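Local coordinates for protein GCN5-related N-acetyltransferase (Sphaerobacter thermophilus, PDB 3TT2) that probably transfers acyl groups from an acyl-coenzyme A donor to an as yet unidentified acceptor, as GCN5-related N-acetyltransferases do, at residues D152-A157 with L285-E290; I30-E35 with Y90-F95. All blocks are in the same frame, centred on the assembly; numbering follows the deposited sequence.

Contact 2 comes first along the chain: helix 23-36 meets the end of strand 84-91 and the turn after it, all within the first GNAT half. Contact 1 follows, joining strand 148-159, the last of that half, to strand 282-290 of the second. The two lie on the same run of neighbouring strands, where 125-132, 305-316 and 148-159 follow 84-91 before 282-290 is reached. Their centres are 23 Å apart and their nearest atoms about 11 Å, so they do not touch. Contact 2 packs a helix on the end of a strand within one half, whereas contact 1 joins the two halves side by side, in an arrangement consistent with an exchange of their last strands.

Contact 1 of 2, residues D152-A157 with L285-E290; sequences DIWVMA and LSVDAE
W154 and V287 sit opposite each other as a hydrogen-bonded pair in an antiparallel strand pairing that joins the two GNAT halves. Strand 148-159 of the first half lies between 282-290 and 305-316 of the second, an arrangement consistent with exchange of their last strands. Six backbone bonds fasten the pair, among them W154 N to V287 O at 2.7 Å and nearly straight (178°).

The tight face carries D152, W154, M156, L285, V287 and A289. Selenomethionine M156 bends at both inner torsions, its CG 4.1 Å from L285 CD1, and Y299 packs on M156, L285 and V287. W154 has its CG beside the backbone N (chi1 -58°), which lays the CD1–NE1 edge of the indole along the partner strand; NE1 comes 3.5 Å from A289 CB. Cutting W154 back to an alanine is likely to uncover the methyl of A289 and leave the water between D152 and E290 without its indole donor.

The other face is looser. I153 and D288 run side by side, with I153 CG1 4.0 Å from D288 OD2, while the D288 side chain is exposed and a glycerol lies near I153. S286 OG meets I153 CG2 at 3.4 Å.

Back on the indole side, that single water accepts from W154 NE1 (2.9 Å) and donates to D152 OD2 (2.8 Å) and to E290 O (3.1 Å).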
loop_
_atom_site.group_PDB
_atom_site.type_symbol
_atom_site.label_atom_id
_atom_site.label_comp_id
_atom_site.label_asym_id
_atom_site.label_seq_id
_atom_site.Cartn_x
_atom_site.Cartn_y
_atom_site.Cartn_z
ATOM N N ASP A 152 10.299 0.335 7.964
ATOM C CA ASP A 152 9.778 1.639 7.574
ATOM C C ASP A 152 9.157 1.535 6.186
ATOM O O ASP A 152 9.704 0.866 5.300
ATOM C CB ASP A 152 10.900 2.676 7.511
ATOM C CG ASP A 152 11.326 3.169 8.873
ATOM O OD1 ASP A 152 10.694 2.793 9.891
ATOM O OD2 ASP A 152 12.296 3.957 8.915
ATOM N N ILE A 153 8.023 2.197 5.995
ATOM C CA ILE A 153 7.433 2.302 4.673
ATOM C C ILE A 153 7.369 3.776 4.302
ATOM O O ILE A 153 6.782 4.593 5.030
ATOM C CB ILE A 153 6.015 1.710 4.589
ATOM C CG1 ILE A 153 6.052 0.188 4.542
ATOM C CG2 ILE A 153 5.354 2.153 3.312
ATOM C CD1 ILE A 153 6.275 -0.477 5.860
ATOM N N TRP A 154 7.979 4.125 3.175
ATOM C CA TRP A 154 7.982 5.506 2.753
ATOM C C TRP A 154 7.055 5.717 1.572
ATOM O O TRP A 154 7.140 5.007 0.563
ATOM C CB TRP A 154 9.382 5.926 2.360
ATOM C CG TRP A 154 10.400 5.780 3.428
ATOM C CD1 TRP A 154 11.114 4.667 3.721
ATOM C CD2 TRP A 154 10.845 6.795 4.333
ATOM N NE1 TRP A 154 11.982 4.917 4.750
ATOM C CE2 TRP A 154 11.839 6.216 5.148
ATOM C CE3 TRP A 154 10.498 8.136 4.535
ATOM C CZ2 TRP A 154 12.490 6.922 6.150
ATOM C CZ3 TRP A 154 11.148 8.837 5.532
ATOM C CH2 TRP A 154 12.134 8.231 6.327
ATOM N N VAL A 155 6.174 6.701 1.698
ATOM C CA VAL A 155 5.366 7.131 0.569
ATOM C C VAL A 155 6.019 8.324 -0.126
ATOM O O VAL A 155 6.089 9.417 0.440
ATOM C CB VAL A 155 3.968 7.523 1.012
ATOM C CG1 VAL A 155 3.094 7.704 -0.190
ATOM C CG2 VAL A 155 3.396 6.438 1.922
HETATM N N MSE A 156 6.483 8.109 -1.356
HETATM C CA MSE A 156 7.138 9.153 -2.141
HETATM C C MSE A 156 6.089 9.816 -3.006
HETATM O O MSE A 156 5.122 9.184 -3.412
HETATM C CB MSE A 156 8.264 8.575 -3.000
HETATM C CG MSE A 156 9.265 7.763 -2.212
HETATM SE SE MSE A 156 10.188 8.679 -0.713
HETATM C CE MSE A 156 11.274 9.990 -1.694
ATOM N N ALA A 157 6.235 11.106 -3.237
ATOM C CA ALA A 157 5.274 11.807 -4.075
ATOM C C ALA A 157 6.012 12.723 -5.034
ATOM O O ALA A 157 7.161 13.103 -4.785
ATOM C CB ALA A 157 4.353 12.576 -3.224
ATOM N N LEU A 285 4.261 6.713 -5.011
ATOM C CA LEU A 285 4.562 5.309 -4.864
ATOM C C LEU A 285 5.025 5.057 -3.445
ATOM O O LEU A 285 5.121 5.968 -2.621
ATOM C CB LEU A 285 5.616 4.855 -5.873
ATOM C CG LEU A 285 6.988 5.527 -5.860
ATOM C CD1 LEU A 285 7.892 4.941 -4.794
ATOM C CD2 LEU A 285 7.636 5.393 -7.212
ATOM N N SER A 286 5.346 3.806 -3.179
ATOM C CA SER A 286 5.605 3.385 -1.831
ATOM C C SER A 286 6.863 2.510 -1.790
ATOM O O SER A 286 7.054 1.640 -2.641
ATOM C CB SER A 286 4.378 2.632 -1.336
ATOM O OG SER A 286 4.571 2.167 -0.029
ATOM N N VAL A 287 7.743 2.750 -0.825
ATOM C CA VAL A 287 8.936 1.913 -0.717
ATOM C C VAL A 287 9.276 1.464 0.706
ATOM O O VAL A 287 9.262 2.259 1.631
ATOM C CB VAL A 287 10.173 2.536 -1.429
ATOM C CG1 VAL A 287 10.779 3.646 -0.616
ATOM C CG2 VAL A 287 11.211 1.466 -1.691
ATOM N N ASP A 288 9.538 0.164 0.852
ATOM C CA ASP A 288 10.031 -0.445 2.087
ATOM C C ASP A 288 11.500 -0.153 2.319
ATOM O O ASP A 288 12.311 -0.180 1.395
ATOM C CB ASP A 288 9.866 -1.955 2.022
ATOM C CG ASP A 288 8.440 -2.356 1.856
ATOM O OD1 ASP A 288 7.877 -2.117 0.763
ATOM O OD2 ASP A 288 7.877 -2.897 2.824
ATOM N N ALA A 289 11.838 0.117 3.570
ATOM C CA ALA A 289 13.214 0.371 3.941
ATOM C C ALA A 289 13.412 -0.118 5.368
ATOM O O ALA A 289 12.500 0.002 6.180
ATOM C CB ALA A 289 13.508 1.864 3.825
ATOM N N GLU A 290 14.580 -0.678 5.671
ATOM C CA GLU A 290 14.885 -1.128 7.035
ATOM C C GLU A 290 14.773 0.056 8.001
ATOM O O GLU A 290 15.100 1.177 7.632
ATOM C CB GLU A 290 16.298 -1.725 7.091
ATOM C CG GLU A 290 16.668 -2.430 8.392
ATOM C CD GLU A 290 18.185 -2.497 8.613
ATOM O OE1 GLU A 290 18.945 -2.471 7.618
ATOM O OE2 GLU A 290 18.619 -2.557 9.785
HETATM O O HOH W 1 13.861 3.810 6.651
#

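Contact 2 of 2, residues I30-E35 with Y90-F95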
loop_
_atom_site.group_PDB
_atom_site.type_symbol
_atom_site.label_atom_id
_atom_site.label_comp_id
_atom_site.label_asym_id
_atom_site.label_seq_id
_atom_site.Cartn_x
_atom_site.Cartn_y
_atom_site.Cartn_z
ATOM N N ILE A 30 -11.711 9.829 9.138
ATOM C CA ILE A 30 -10.340 9.700 8.654
ATOM C C ILE A 30 -9.713 11.073 8.529
ATOM O O ILE A 30 -8.534 11.266 8.825
ATOM C CB ILE A 30 -10.284 9.074 7.250
ATOM C CG1 ILE A 30 -11.174 7.834 7.157
ATOM C CG2 ILE A 30 -8.853 8.752 6.876
ATOM C CD1 ILE A 30 -10.869 6.806 8.181
ATOM N N ALA A 31 -10.511 12.027 8.063
ATOM C CA ALA A 31 -10.031 13.380 7.864
ATOM C C ALA A 31 -9.612 13.984 9.197
ATOM O O ALA A 31 -8.542 14.583 9.308
ATOM C CB ALA A 31 -11.094 14.215 7.200
ATOM N N ALA A 32 -10.451 13.809 10.211
ATOM C CA ALA A 32 -10.146 14.311 11.547
ATOM C C ALA A 32 -8.879 13.659 12.087
ATOM O O ALA A 32 -8.074 14.312 12.755
ATOM C CB ALA A 32 -11.320 14.081 12.493
ATOM N N CYS A 33 -8.706 12.374 11.779
ATOM C CA CYS A 33 -7.508 11.621 12.173
ATOM C C CYS A 33 -6.247 12.044 11.415
ATOM O O CYS A 33 -5.191 12.240 12.024
ATOM C CB CYS A 33 -7.720 10.116 11.997
ATOM S SG CYS A 33 -8.697 9.348 13.290
ATOM N N GLN A 34 -6.354 12.169 10.091
ATOM C CA GLN A 34 -5.197 12.534 9.275
ATOM C C GLN A 34 -4.820 13.984 9.520
ATOM O O GLN A 34 -3.697 14.397 9.255
ATOM C CB GLN A 34 -5.442 12.266 7.785
ATOM C CG GLN A 34 -6.496 13.131 7.133
ATOM C CD GLN A 34 -6.693 12.775 5.672
ATOM O OE1 GLN A 34 -7.604 13.273 5.015
ATOM N NE2 GLN A 34 -5.837 11.905 5.159
ATOM N N GLU A 35 -5.759 14.749 10.061
ATOM C CA GLU A 35 -5.457 16.112 10.439
ATOM C C GLU A 35 -4.559 16.183 11.666
ATOM O O GLU A 35 -3.618 16.973 11.700
ATOM C CB GLU A 35 -6.728 16.929 10.652
ATOM C CG GLU A 35 -6.475 18.304 11.269
ATOM C CD GLU A 35 -5.532 19.188 10.448
ATOM O OE1 GLU A 35 -5.172 18.823 9.305
ATOM O OE2 GLU A 35 -5.151 20.269 10.951
ATOM N N TYR A 90 -8.798 3.759 12.832
ATOM C CA TYR A 90 -8.826 5.206 13.084
ATOM C C TYR A 90 -9.686 5.450 14.293
ATOM O O TYR A 90 -10.742 4.839 14.423
ATOM C CB TYR A 90 -9.438 5.965 11.905
ATOM C CG TYR A 90 -8.815 5.603 10.583
ATOM C CD1 TYR A 90 -7.812 6.383 10.030
ATOM C CD2 TYR A 90 -9.216 4.460 9.893
ATOM C CE1 TYR A 90 -7.236 6.037 8.825
ATOM C CE2 TYR A 90 -8.639 4.110 8.706
ATOM C CZ TYR A 90 -7.658 4.899 8.176
ATOM O OH TYR A 90 -7.103 4.521 6.986
ATOM N N VAL A 91 -9.279 6.375 15.151
ATOM C CA VAL A 91 -10.140 6.802 16.251
ATOM C C VAL A 91 -10.169 8.313 16.278
ATOM O O VAL A 91 -9.128 8.966 16.292
ATOM C CB VAL A 91 -9.706 6.241 17.631
ATOM C CG1 VAL A 91 -8.268 6.534 17.889
ATOM C CG2 VAL A 91 -10.547 6.842 18.751
ATOM N N HIS A 92 -11.374 8.862 16.260
ATOM C CA HIS A 92 -11.548 10.297 16.221
ATOM C C HIS A 92 -10.798 10.962 17.369
ATOM O O HIS A 92 -10.874 10.502 18.511
ATOM C CB HIS A 92 -13.027 10.636 16.274
ATOM C CG HIS A 92 -13.344 11.974 15.706
ATOM N ND1 HIS A 92 -13.059 13.145 16.372
ATOM C CD2 HIS A 92 -13.900 12.331 14.526
ATOM C CE1 HIS A 92 -13.438 14.169 15.630
ATOM N NE2 HIS A 92 -13.951 13.702 14.506
ATOM N N PRO A 93 -10.060 12.047 17.058
ATOM C CA PRO A 93 -9.132 12.724 17.982
ATOM C C PRO A 93 -9.767 13.192 19.299
ATOM O O PRO A 93 -9.046 13.467 20.260
ATOM C CB PRO A 93 -8.628 13.920 17.164
ATOM C CG PRO A 93 -8.736 13.461 15.737
ATOM C CD PRO A 93 -9.972 12.595 15.689
ATOM N N ARG A 94 -11.090 13.304 19.332
ATOM C CA ARG A 94 -11.801 13.632 20.560
ATOM C C ARG A 94 -11.967 12.422 21.489
ATOM O O ARG A 94 -12.112 12.570 22.715
ATOM C CB ARG A 94 -13.176 14.181 20.213
ATOM C CG ARG A 94 -14.041 13.177 19.468
ATOM C CD ARG A 94 -15.386 13.761 19.110
ATOM N NE ARG A 94 -15.258 14.920 18.235
ATOM C CZ ARG A 94 -16.230 15.796 18.019
ATOM N NH1 ARG A 94 -16.027 16.824 17.203
ATOM N NH2 ARG A 94 -17.404 15.644 18.624
ATOM N N PHE A 95 -11.973 11.233 20.892
ATOM C CA PHE A 95 -12.287 10.011 21.620
ATOM C C PHE A 95 -11.063 9.230 22.106
ATOM O O PHE A 95 -11.202 8.139 22.661
ATOM C CB PHE A 95 -13.197 9.106 20.790
ATOM C CG PHE A 95 -14.551 9.693 20.503
ATOM C CD1 PHE A 95 -15.326 10.236 21.516
ATOM C CD2 PHE A 95 -15.050 9.706 19.211
ATOM C CE1 PHE A 95 -16.579 10.780 21.248
ATOM C CE2 PHE A 95 -16.298 10.245 18.931
ATOM C CZ PHE A 95 -17.065 10.782 19.951
#
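I30 sets its CD1 methyl squarely over the ring of Y90, 3.3 Å from the centroid and only 10° off the ring normal, a CH-pi contact. The CG1 branch lies beside the backbone N (chi1 -47°) and carries CD1 to the middle of the ring, while I30 CG2 comes 3.7 Å from Y90 CE1. The two branches of this one side chain, CD1 over the ring centre and CG2 out towards CE1, thus cover much of one face of the Y90 ring.

One turn along helix 23-36, C33 is the knob that goes deepest. Its SG drops into the hollow where strand 84-91 gives way to the turn: Y90 CB stands 3.7 Å from C33 SG on one side, P93 CD 4.2 Å from it on the other, and V91 O forms the floor. A32, whose methyl points at the loop, fills the next hollow. Its CB lies over a face of the H92 imidazole, 3.3 Å from H92 NE2, and also meets P93 CD at 3.8 Å. P93 CG lies next to A32 O. A type I turn from H92 to F95, closed by F95 N to H92 O, presents the histidine and proline rings to the helix.

Right after this turn comes R96, where the sequence matches the GNAT motif that in relatives holds the pyrophosphate of acetyl-CoA; R96 NH1 bonds to V91 O. The helix and the strand-and-turn segment exchange no hydrogen bonds, so their hold on each other depends on the fit of methyls, sulfur and rings, while the carbonyl beneath C33 is satisfied by the arginine.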